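Local coordinates for putative nisin-resistance protein (Streptococcus agalactiae 515, PDB 4Y68) that probably confers resistance to the lantibiotic nisin as a lipoprotein peptidase of family S41, recognising the lantibiotic and probably cleaving it, at residues I123-K128 / S158-G163; G152-L157 / A219-H224; L181-D186 / I274-Q279; G252-N257 / Y281-T286. All blocks are in the same frame, centred on the assembly; numbering follows the deposited sequence.

How the interactions relate
After its N-terminal helices the chain leaves strand 118-122 into loop 123-128, and interaction 1 closes when loop 158-163, after strand 152-156, meets it. Interaction 2 crosses interaction 1, because 152-157 lies inside that closed loop and 219-224 beyond it; the two touch through probable hydrogen bonds from Ile123 N to Asp156 O and from Asn159 N to Asn223 OD1. Interaction 3 opens at 181-186, inside the loop that interaction 2 closes, and crosses it by ending at 274-279. Interaction 4 joins 252-257 to 281-286 and crosses interaction 3, touching it where Val275 O meets Tyr283 N and Asp277 meets the Tyr283 hydroxyl. Interactions 1 and 2 belong to the mixed sheet and its loops, interactions 3 and 4 to the antiparallel sheet.

Interaction 1 (I123-K128 / S158-G163); sequences IPSISK and SNNTGG
Asn160 reaches across to the backbone of Ile123 and at the same time closes an Asx turn in its own loop, so that two loops following neighbouring parallel strands of the mixed sheet are clasped together. The tight part centres on this amide. With CG anti to the backbone N (chi1 179°), the side chain extends toward 123-128, and Asn160 ND2 donates to Ile123 O at 2.9 Å; the donor stands above the carbonyl plane and the bond is bent, 139° at the hydrogen. The other end of the amide, Asn160 OD1, accepts from Gly162 N at 2.8 Å in its carbonyl plane, so bonds at both ends limit rotation of the group. Further along, Ser125 OG takes the N-H of Thr161 at 3.0 Å, while Ile126 N makes a weak bond to Gly162 O. Ile126 and Gly163 form a single backbone bridge, with Gly163 CA 3.2 Å from Ile126 O in a CA-H...O contact.

The looser side is watery, with Asn159 and Thr161 exposed. One water accepts from Ser125 N and donates to Asn159 O. Ser127 OG, beside Gly163 CA, is hydrogen-bonded to Asp102 OD2, and Met168 of helix 165-171 packs on Asn160. Near the Ile123 bond, the methyl Ile123 CG2 lies 4.0 Å from Asn160 ND2.

Interaction 2 (G152-L157 / A219-H224); sequences GLILDL and AIITNH
Strands 152-156 and 219-222 run parallel, their axes 4.6 Å apart and 16° from alignment, with Ile154, Leu155 and Asp156 paired to Ala219, Ile220 and Ile221. Four backbone bonds alternate between them, three nearly straight (Ala219 N to Leu153 O, Leu155 N to Ala219 O at 2.7 Å, Ile221 N to Leu155 O) and the last, Leu157 N to Ile221 O, more bent (156°). On the face carrying Ile154, Ala219 and Ile221, the branch methyl Ile154 CG2 meets the chain end Ile221 CD1 at 3.5 Å. Ile154 CG2 is placed there by lying anti to its own backbone N, beside the carbonyl carbon. Asp156 OD1 rests 3.8 Å from Ile221 CG2, but Asp156 OD1 is hydrogen-bonded to Ser158 OG. Leu155 and Ile220 occupy the other face, where Leu155 CD1 and Ile220 CG1 are 4.2 Å apart. Just past the strand, Leu157 CD1 reaches across to Ile220 CG2 at 3.7 Å. These are central strands of the mixed sheet: strand 118-122 flanks 152-156 and strand 243-247 flanks 218-222, while helix 297-308 covers the Ile154 and Ile221 face through Leu305, Pro297 and Leu298.

Interaction 3 (L181-D186 / I274-Q279); sequences LFHYTD and IVSDRQ
His183 pairs with Ser276 and Thr185 with Ile274 as antiparallel hydrogen-bonded pairs, with Tyr184 and Val275 the non-hydrogen-bonded pair between them, joining strands 180-185 and 267-276 of the antiparallel sheet. His183 N gives to Ser276 O at 2.9 Å almost straight (171°), whereas the returning bond from Ser276 N to His183 O, at 3.1 Å, approaches from well above the carbonyl plane. Thr185 and Ile274 exchange a second pair of bonds. Between them, Tyr184 CA comes to 3.0 Å from Ile274 O in a CA-H...O contact.

The face of His183, Thr185, Ser276 and Ile274 is largely polar, with Ile274 its apolar member. Ser276 OG, its chi1 of 54° setting it between the backbone N and the carbonyl carbon, lies 3.5 Å from His183 CB near the edge of the imidazole, and Asp277 O sits in the ring plane beside His183 CD2. The ring nitrogen His183 ND1 is bonded to Thr193. A water spans Thr185 OG1 and Ser276 OG.

Away from this face, another water accepts from Arg278 N and donates to Leu181 O at 2.7 Å. It lies over the centre of one face of the Arg278 guanidinium, whose NH2 is held by Ser236 O and Lys238 O.

Apolar contacts are looser: Tyr184 CB and Val275 CG2 are 4.3 Å apart, and Phe182 meets Val275 CG1 obliquely.

At Leu181 and Phe182 a classic beta bulge faces Ile194 of strand 191-195, the other neighbour of strand 180-185. Val256 of strand 256-261 packs against Phe182, Tyr184 and Val275, and helix 229-235 adds Met232 to Phe182 and Leu235 to Val275.

Interaction 4 (G252-N257 / Y281-T286); sequences GYTTVN and YKYENT
Tyr283, at the end of the short strand 282-283, is the first residue to meet 252-257: its CB lies 3.3 Å from Thr254 OG1, while the ring extends off to Asp277, whose OD2 is bonded to Tyr283 OH. Glu284 follows with a light touch, Glu284 CA standing 4.0 Å from Thr255 CG2; its carboxylate is taken by Tyr49. Asn285 makes the heart of the contact. Its backbone N donates to Thr254 O at 3.1 Å in a straight bond that comes from high above the carbonyl plane. Thr254 is the centre of an inverse gamma turn. The side chain of Asn285 turns back, with CG anti to the carbonyl carbon (chi1 -72°), and crosses Thr255 at about a right angle, so that Asn285 OD1 accepts from Thr255 OG1 at 2.7 Å. Thr255 OG1 is also bonded to His90 ND1, giving this hydroxyl two partners. At Thr286 the backbone carbonyl takes over: Thr254 OG1 donates to Thr286 O at 2.8 Å. The contact lies beside the antiparallel sheet, where strand 267-276 pairs with both 256-261 and 282-283. Glu231 of helix 229-235 accepts from Gly252 N and Tyr253 N and packs on Thr254, and Leu235 of the same helix lies against Tyr283.

Interaction 1 (I123-K128 / S158-G163)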
# COMPACT_ATOMS: atom_id res chain seq x y z
N ILE A 123 -4.90 -13.12 0.69
CA ILE A 123 -3.87 -12.23 0.17
C ILE A 123 -3.34 -11.33 1.28
O ILE A 123 -3.94 -10.30 1.57
CB ILE A 123 -4.45 -11.38 -0.99
CG1 ILE A 123 -4.85 -12.30 -2.16
CG2 ILE A 123 -3.47 -10.28 -1.41
CD1 ILE A 123 -5.96 -11.74 -2.99
N PRO A 124 -2.23 -11.72 1.93
CA PRO A 124 -1.82 -11.07 3.18
C PRO A 124 -0.80 -9.95 3.02
O PRO A 124 -0.20 -9.82 1.95
CB PRO A 124 -1.18 -12.22 3.96
CG PRO A 124 -0.49 -12.99 2.88
CD PRO A 124 -1.43 -12.93 1.67
N SER A 125 -0.61 -9.19 4.08
CA SER A 125 0.49 -8.22 4.20
C SER A 125 1.85 -8.81 3.88
O SER A 125 2.20 -9.86 4.38
CB SER A 125 0.56 -7.63 5.61
OG SER A 125 -0.72 -7.38 6.15
N ILE A 126 2.63 -8.10 3.08
CA ILE A 126 4.04 -8.38 2.90
C ILE A 126 4.77 -7.07 2.69
O ILE A 126 4.36 -6.26 1.85
CB ILE A 126 4.33 -9.30 1.71
CG1 ILE A 126 5.83 -9.36 1.44
CG2 ILE A 126 3.58 -8.82 0.47
CD1 ILE A 126 6.22 -10.39 0.38
N SER A 127 5.85 -6.87 3.44
CA SER A 127 6.61 -5.63 3.42
C SER A 127 7.99 -5.83 2.87
O SER A 127 8.77 -4.87 2.77
CB SER A 127 6.71 -5.05 4.82
OG SER A 127 5.74 -4.03 4.97
N LYS A 128 8.31 -7.08 2.53
CA LYS A 128 9.65 -7.41 2.09
C LYS A 128 9.95 -6.73 0.78
O LYS A 128 9.04 -6.44 -0.00
CB LYS A 128 9.83 -8.92 1.99
CG LYS A 128 10.30 -9.52 3.32
CD LYS A 128 10.11 -11.02 3.35
CE LYS A 128 10.55 -11.63 4.68
NZ LYS A 128 10.18 -13.08 4.75
N SER A 158 -8.97 -9.12 3.99
CA SER A 158 -9.11 -8.91 5.45
C SER A 158 -7.76 -8.85 6.13
O SER A 158 -6.88 -9.66 5.83
CB SER A 158 -9.92 -10.03 6.11
OG SER A 158 -11.20 -10.18 5.52
N ASN A 159 -7.57 -7.90 7.03
CA ASN A 159 -6.37 -7.86 7.84
C ASN A 159 -5.08 -7.63 7.07
O ASN A 159 -4.01 -7.74 7.64
CB ASN A 159 -6.22 -9.17 8.64
CG ASN A 159 -7.42 -9.45 9.53
OD1 ASN A 159 -8.08 -8.52 9.99
ND2 ASN A 159 -7.73 -10.74 9.75
N ASN A 160 -5.17 -7.35 5.77
CA ASN A 160 -3.97 -7.00 5.01
C ASN A 160 -3.75 -5.50 5.18
O ASN A 160 -4.52 -4.70 4.65
CB ASN A 160 -4.11 -7.39 3.53
CG ASN A 160 -2.90 -7.02 2.69
OD1 ASN A 160 -2.08 -6.18 3.06
ND2 ASN A 160 -2.81 -7.63 1.51
N THR A 161 -2.72 -5.13 5.93
CA THR A 161 -2.47 -3.71 6.26
C THR A 161 -1.44 -3.08 5.32
O THR A 161 -0.91 -1.99 5.59
CB THR A 161 -1.97 -3.53 7.71
OG1 THR A 161 -0.67 -4.11 7.82
CG2 THR A 161 -2.92 -4.24 8.72
N GLY A 162 -1.14 -3.76 4.23
CA GLY A 162 -0.30 -3.17 3.21
C GLY A 162 1.08 -3.75 3.13
O GLY A 162 1.30 -4.94 3.37
N GLY A 163 2.03 -2.89 2.79
CA GLY A 163 3.39 -3.30 2.52
C GLY A 163 3.76 -3.00 1.07
O GLY A 163 3.37 -1.97 0.52
O HOH W 1 -2.38 -9.90 6.46
O HOH W 2 -0.50 -7.22 8.57

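Interaction 2 (G152-L157 / A219-H224)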
# COMPACT_ATOMS: atom_id res chain seq x y z
N GLY A 152 -14.88 -19.12 -10.56
CA GLY A 152 -15.08 -17.94 -9.74
C GLY A 152 -14.03 -17.85 -8.65
O GLY A 152 -13.50 -18.87 -8.23
N LEU A 153 -13.74 -16.63 -8.20
CA LEU A 153 -12.70 -16.40 -7.19
C LEU A 153 -13.20 -15.58 -5.99
O LEU A 153 -14.06 -14.72 -6.12
CB LEU A 153 -11.51 -15.71 -7.84
CG LEU A 153 -10.79 -16.54 -8.91
CD1 LEU A 153 -9.84 -15.70 -9.78
CD2 LEU A 153 -10.02 -17.67 -8.25
N ILE A 154 -12.68 -15.89 -4.81
CA ILE A 154 -12.85 -14.99 -3.68
C ILE A 154 -11.47 -14.51 -3.29
O ILE A 154 -10.59 -15.32 -3.01
CB ILE A 154 -13.53 -15.65 -2.47
CG1 ILE A 154 -14.85 -16.29 -2.89
CG2 ILE A 154 -13.76 -14.62 -1.37
CD1 ILE A 154 -15.66 -16.81 -1.74
N LEU A 155 -11.29 -13.20 -3.30
CA LEU A 155 -10.02 -12.57 -2.98
C LEU A 155 -10.19 -11.94 -1.63
O LEU A 155 -10.98 -11.03 -1.49
CB LEU A 155 -9.65 -11.52 -4.01
CG LEU A 155 -9.53 -11.96 -5.46
CD1 LEU A 155 -9.10 -10.76 -6.30
CD2 LEU A 155 -8.54 -13.11 -5.60
N ASP A 156 -9.45 -12.42 -0.65
CA ASP A 156 -9.65 -12.00 0.73
C ASP A 156 -8.50 -11.10 1.19
O ASP A 156 -7.36 -11.55 1.35
CB ASP A 156 -9.78 -13.22 1.64
CG ASP A 156 -10.05 -12.85 3.09
OD1 ASP A 156 -10.41 -11.67 3.37
OD2 ASP A 156 -9.92 -13.75 3.94
N LEU A 157 -8.85 -9.82 1.39
CA LEU A 157 -7.91 -8.78 1.81
C LEU A 157 -8.11 -8.39 3.26
O LEU A 157 -7.52 -7.41 3.71
CB LEU A 157 -8.05 -7.53 0.91
CG LEU A 157 -7.74 -7.69 -0.59
CD1 LEU A 157 -8.30 -6.54 -1.41
CD2 LEU A 157 -6.25 -7.86 -0.88
N ALA A 219 -15.19 -12.09 -6.35
CA ALA A 219 -15.67 -11.46 -5.13
C ALA A 219 -14.47 -11.04 -4.27
O ALA A 219 -13.57 -11.84 -4.01
CB ALA A 219 -16.59 -12.38 -4.37
N ILE A 220 -14.47 -9.80 -3.82
CA ILE A 220 -13.38 -9.30 -3.00
C ILE A 220 -13.85 -8.99 -1.59
O ILE A 220 -14.81 -8.27 -1.40
CB ILE A 220 -12.76 -8.01 -3.59
CG1 ILE A 220 -12.26 -8.25 -5.01
CG2 ILE A 220 -11.60 -7.57 -2.75
CD1 ILE A 220 -11.65 -7.03 -5.59
N ILE A 221 -13.14 -9.50 -0.60
CA ILE A 221 -13.53 -9.27 0.79
C ILE A 221 -12.56 -8.32 1.49
O ILE A 221 -11.34 -8.45 1.34
CB ILE A 221 -13.63 -10.60 1.58
CG1 ILE A 221 -14.63 -11.53 0.92
CG2 ILE A 221 -13.99 -10.35 3.06
CD1 ILE A 221 -14.74 -12.92 1.58
N THR A 222 -13.10 -7.35 2.21
CA THR A 222 -12.31 -6.41 2.98
C THR A 222 -12.87 -6.32 4.39
O THR A 222 -14.05 -6.60 4.61
CB THR A 222 -12.32 -5.00 2.33
OG1 THR A 222 -13.65 -4.46 2.37
CG2 THR A 222 -11.87 -5.06 0.87
N ASN A 223 -12.05 -5.92 5.36
CA ASN A 223 -12.58 -5.60 6.68
C ASN A 223 -11.94 -4.31 7.17
O ASN A 223 -11.22 -3.69 6.40
CB ASN A 223 -12.39 -6.76 7.68
CG ASN A 223 -10.94 -7.03 8.03
OD1 ASN A 223 -10.03 -6.46 7.45
ND2 ASN A 223 -10.73 -7.93 9.01
N HIS A 224 -12.23 -3.89 8.41
CA HIS A 224 -11.77 -2.60 8.91
C HIS A 224 -10.24 -2.46 8.94
O HIS A 224 -9.71 -1.35 8.95
CB HIS A 224 -12.33 -2.35 10.32
CG HIS A 224 -13.76 -1.91 10.34
ND1 HIS A 224 -14.26 -0.98 9.45
CD2 HIS A 224 -14.80 -2.28 11.13
CE1 HIS A 224 -15.55 -0.79 9.70
NE2 HIS A 224 -15.90 -1.57 10.71

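Interaction 3 (L181-D186 / I274-Q279)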
# COMPACT_ATOMS: atom_id res chain seq x y z
N LEU A 181 -4.55 1.67 -13.24
CA LEU A 181 -5.00 1.02 -12.02
C LEU A 181 -5.66 2.02 -11.07
O LEU A 181 -6.77 1.77 -10.60
CB LEU A 181 -3.82 0.32 -11.34
CG LEU A 181 -3.55 -1.13 -11.74
CD1 LEU A 181 -4.29 -1.58 -12.99
CD2 LEU A 181 -2.07 -1.40 -11.85
N PHE A 182 -4.98 3.12 -10.77
CA PHE A 182 -5.58 4.25 -10.06
C PHE A 182 -4.76 5.51 -10.40
O PHE A 182 -3.71 5.40 -11.01
CB PHE A 182 -5.63 4.02 -8.53
CG PHE A 182 -4.29 3.74 -7.90
CD1 PHE A 182 -3.82 2.44 -7.80
CD2 PHE A 182 -3.50 4.76 -7.44
CE1 PHE A 182 -2.57 2.18 -7.24
CE2 PHE A 182 -2.26 4.50 -6.87
CZ PHE A 182 -1.79 3.22 -6.77
N HIS A 183 -5.27 6.69 -10.03
CA HIS A 183 -4.51 7.96 -10.20
C HIS A 183 -4.07 8.55 -8.86
O HIS A 183 -4.62 8.22 -7.81
CB HIS A 183 -5.34 9.01 -10.93
CG HIS A 183 -6.06 8.49 -12.13
ND1 HIS A 183 -5.46 8.40 -13.37
CD2 HIS A 183 -7.33 8.06 -12.29
CE1 HIS A 183 -6.33 7.93 -14.24
NE2 HIS A 183 -7.48 7.71 -13.61
N TYR A 184 -3.10 9.45 -8.89
CA TYR A 184 -2.77 10.17 -7.67
C TYR A 184 -2.23 11.56 -8.02
O TYR A 184 -1.57 11.74 -9.04
CB TYR A 184 -1.78 9.36 -6.81
CG TYR A 184 -0.44 9.09 -7.44
CD1 TYR A 184 -0.31 8.18 -8.50
CD2 TYR A 184 0.70 9.74 -6.99
CE1 TYR A 184 0.93 7.93 -9.09
CE2 TYR A 184 1.94 9.50 -7.57
CZ TYR A 184 2.05 8.61 -8.62
OH TYR A 184 3.29 8.38 -9.17
N THR A 185 -2.54 12.53 -7.18
CA THR A 185 -2.14 13.92 -7.41
C THR A 185 -1.33 14.47 -6.24
O THR A 185 -1.74 14.29 -5.10
CB THR A 185 -3.39 14.81 -7.63
OG1 THR A 185 -4.17 14.26 -8.68
CG2 THR A 185 -3.00 16.28 -7.94
N ASP A 186 -0.22 15.16 -6.51
CA ASP A 186 0.61 15.67 -5.40
C ASP A 186 0.21 17.09 -4.96
O ASP A 186 -0.73 17.67 -5.49
CB ASP A 186 2.11 15.63 -5.76
CG ASP A 186 2.51 16.61 -6.86
OD1 ASP A 186 1.77 17.56 -7.22
OD2 ASP A 186 3.64 16.43 -7.36
N ILE A 274 -2.91 12.36 -3.09
CA ILE A 274 -4.33 12.06 -2.97
C ILE A 274 -4.66 11.11 -4.09
O ILE A 274 -3.94 11.09 -5.10
CB ILE A 274 -5.19 13.35 -3.08
CG1 ILE A 274 -5.30 13.98 -1.70
CG2 ILE A 274 -6.58 13.04 -3.58
CD1 ILE A 274 -4.04 14.51 -1.24
N VAL A 275 -5.72 10.33 -3.94
CA VAL A 275 -5.97 9.20 -4.83
C VAL A 275 -7.36 9.25 -5.49
O VAL A 275 -8.34 9.70 -4.88
CB VAL A 275 -5.80 7.87 -4.04
CG1 VAL A 275 -6.50 6.73 -4.72
CG2 VAL A 275 -4.31 7.54 -3.84
N SER A 276 -7.46 8.79 -6.73
CA SER A 276 -8.78 8.56 -7.31
C SER A 276 -8.79 7.26 -8.09
O SER A 276 -7.78 6.89 -8.65
CB SER A 276 -9.20 9.73 -8.19
OG SER A 276 -8.20 9.97 -9.14
N ASP A 277 -9.92 6.57 -8.12
CA ASP A 277 -10.03 5.32 -8.84
C ASP A 277 -10.40 5.58 -10.31
O ASP A 277 -10.55 6.74 -10.72
CB ASP A 277 -11.03 4.37 -8.15
CG ASP A 277 -12.45 4.93 -8.08
OD1 ASP A 277 -12.85 5.70 -8.97
OD2 ASP A 277 -13.17 4.59 -7.12
N ARG A 278 -10.51 4.51 -11.10
CA ARG A 278 -10.83 4.61 -12.54
C ARG A 278 -12.15 5.33 -12.78
O ARG A 278 -12.35 5.95 -13.83
CB ARG A 278 -10.89 3.21 -13.19
CG ARG A 278 -9.55 2.72 -13.76
CD ARG A 278 -9.67 1.35 -14.49
NE ARG A 278 -10.25 0.40 -13.58
CZ ARG A 278 -9.57 -0.51 -12.89
NH1 ARG A 278 -8.26 -0.67 -13.06
NH2 ARG A 278 -10.23 -1.29 -12.03
N GLN A 279 -13.06 5.25 -11.81
CA GLN A 279 -14.42 5.74 -11.96
C GLN A 279 -14.50 7.23 -11.63
O GLN A 279 -15.51 7.87 -11.88
CB GLN A 279 -15.38 4.94 -11.08
CG GLN A 279 -15.36 3.46 -11.38
CD GLN A 279 -16.40 2.68 -10.59
OE1 GLN A 279 -16.25 2.46 -9.39
NE2 GLN A 279 -17.46 2.26 -11.27
O HOH W 3 -9.41 2.16 -10.11
O HOH W 4 -6.08 11.71 -8.05

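Interaction 4 (G252-N257 / Y281-T286)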
# COMPACT_ATOMS: atom_id res chain seq x y z
N GLY A 252 -9.00 3.22 5.75
CA GLY A 252 -8.96 4.63 5.38
C GLY A 252 -7.55 5.19 5.29
O GLY A 252 -7.28 6.27 5.82
N TYR A 253 -6.65 4.46 4.63
CA TYR A 253 -5.28 4.95 4.42
C TYR A 253 -5.05 5.06 2.92
O TYR A 253 -4.00 4.67 2.38
CB TYR A 253 -4.25 4.05 5.12
CG TYR A 253 -4.30 4.21 6.64
CD1 TYR A 253 -3.41 5.05 7.30
CD2 TYR A 253 -5.25 3.55 7.39
CE1 TYR A 253 -3.47 5.22 8.67
CE2 TYR A 253 -5.33 3.72 8.77
CZ TYR A 253 -4.43 4.56 9.40
OH TYR A 253 -4.49 4.72 10.77
N THR A 254 -6.07 5.58 2.25
CA THR A 254 -6.04 5.73 0.82
C THR A 254 -5.30 7.02 0.50
O THR A 254 -5.89 8.04 0.14
CB THR A 254 -7.47 5.73 0.21
OG1 THR A 254 -8.36 6.49 1.05
CG2 THR A 254 -8.01 4.29 0.11
N THR A 255 -3.98 6.98 0.67
CA THR A 255 -3.10 7.98 0.10
C THR A 255 -1.81 7.32 -0.34
O THR A 255 -1.39 6.30 0.24
CB THR A 255 -2.78 9.14 1.08
OG1 THR A 255 -2.46 8.61 2.38
CG2 THR A 255 -3.98 10.07 1.20
N VAL A 256 -1.19 7.88 -1.37
CA VAL A 256 0.12 7.40 -1.78
C VAL A 256 1.24 7.96 -0.88
O VAL A 256 1.27 9.16 -0.57
CB VAL A 256 0.37 7.76 -3.26
CG1 VAL A 256 1.86 7.65 -3.61
CG2 VAL A 256 -0.49 6.87 -4.17
N ASN A 257 2.13 7.09 -0.42
CA ASN A 257 3.34 7.54 0.27
C ASN A 257 4.59 7.39 -0.58
O ASN A 257 4.66 6.54 -1.48
CB ASN A 257 3.57 6.77 1.57
CG ASN A 257 2.52 7.07 2.62
OD1 ASN A 257 1.78 8.05 2.52
ND2 ASN A 257 2.45 6.21 3.64
N TYR A 281 -13.83 8.54 -8.50
CA TYR A 281 -14.05 8.79 -7.07
C TYR A 281 -12.78 9.19 -6.35
O TYR A 281 -11.73 8.59 -6.57
CB TYR A 281 -14.65 7.57 -6.38
CG TYR A 281 -16.05 7.25 -6.81
CD1 TYR A 281 -17.13 7.89 -6.23
CD2 TYR A 281 -16.30 6.29 -7.79
CE1 TYR A 281 -18.43 7.59 -6.61
CE2 TYR A 281 -17.59 5.99 -8.18
CZ TYR A 281 -18.65 6.64 -7.59
OH TYR A 281 -19.93 6.34 -7.98
N LYS A 282 -12.85 10.19 -5.48
CA LYS A 282 -11.65 10.67 -4.79
C LYS A 282 -11.50 10.09 -3.38
O LYS A 282 -12.48 9.86 -2.68
CB LYS A 282 -11.65 12.19 -4.71
CG LYS A 282 -11.61 12.86 -6.08
CD LYS A 282 -11.50 14.39 -5.94
CE LYS A 282 -11.81 15.09 -7.27
NZ LYS A 282 -11.48 16.56 -7.25
N TYR A 283 -10.26 9.83 -2.99
CA TYR A 283 -9.97 9.28 -1.67
C TYR A 283 -8.85 10.09 -1.06
O TYR A 283 -7.90 10.46 -1.75
CB TYR A 283 -9.59 7.78 -1.73
CG TYR A 283 -10.62 6.92 -2.45
CD1 TYR A 283 -11.57 6.20 -1.74
CD2 TYR A 283 -10.67 6.88 -3.82
CE1 TYR A 283 -12.52 5.45 -2.38
CE2 TYR A 283 -11.60 6.13 -4.47
CZ TYR A 283 -12.52 5.42 -3.75
OH TYR A 283 -13.45 4.66 -4.42
N GLU A 284 -8.96 10.39 0.22
CA GLU A 284 -7.89 11.06 0.94
C GLU A 284 -7.88 10.54 2.37
O GLU A 284 -8.37 11.19 3.27
CB GLU A 284 -8.08 12.58 0.90
CG GLU A 284 -6.88 13.36 1.38
CD GLU A 284 -7.05 14.87 1.22
OE1 GLU A 284 -7.93 15.32 0.45
OE2 GLU A 284 -6.29 15.63 1.87
N ASN A 285 -7.31 9.36 2.55
CA ASN A 285 -7.31 8.71 3.85
C ASN A 285 -8.75 8.53 4.27
O ASN A 285 -9.15 8.84 5.40
CB ASN A 285 -6.51 9.52 4.86
CG ASN A 285 -5.01 9.43 4.60
OD1 ASN A 285 -4.54 8.45 4.02
ND2 ASN A 285 -4.26 10.45 5.02
N THR A 286 -9.54 8.04 3.32
CA THR A 286 -10.95 7.77 3.54
C THR A 286 -11.27 6.31 3.23
O THR A 286 -10.78 5.73 2.25
CB THR A 286 -11.82 8.67 2.66
OG1 THR A 286 -11.63 8.31 1.30
CG2 THR A 286 -11.43 10.12 2.82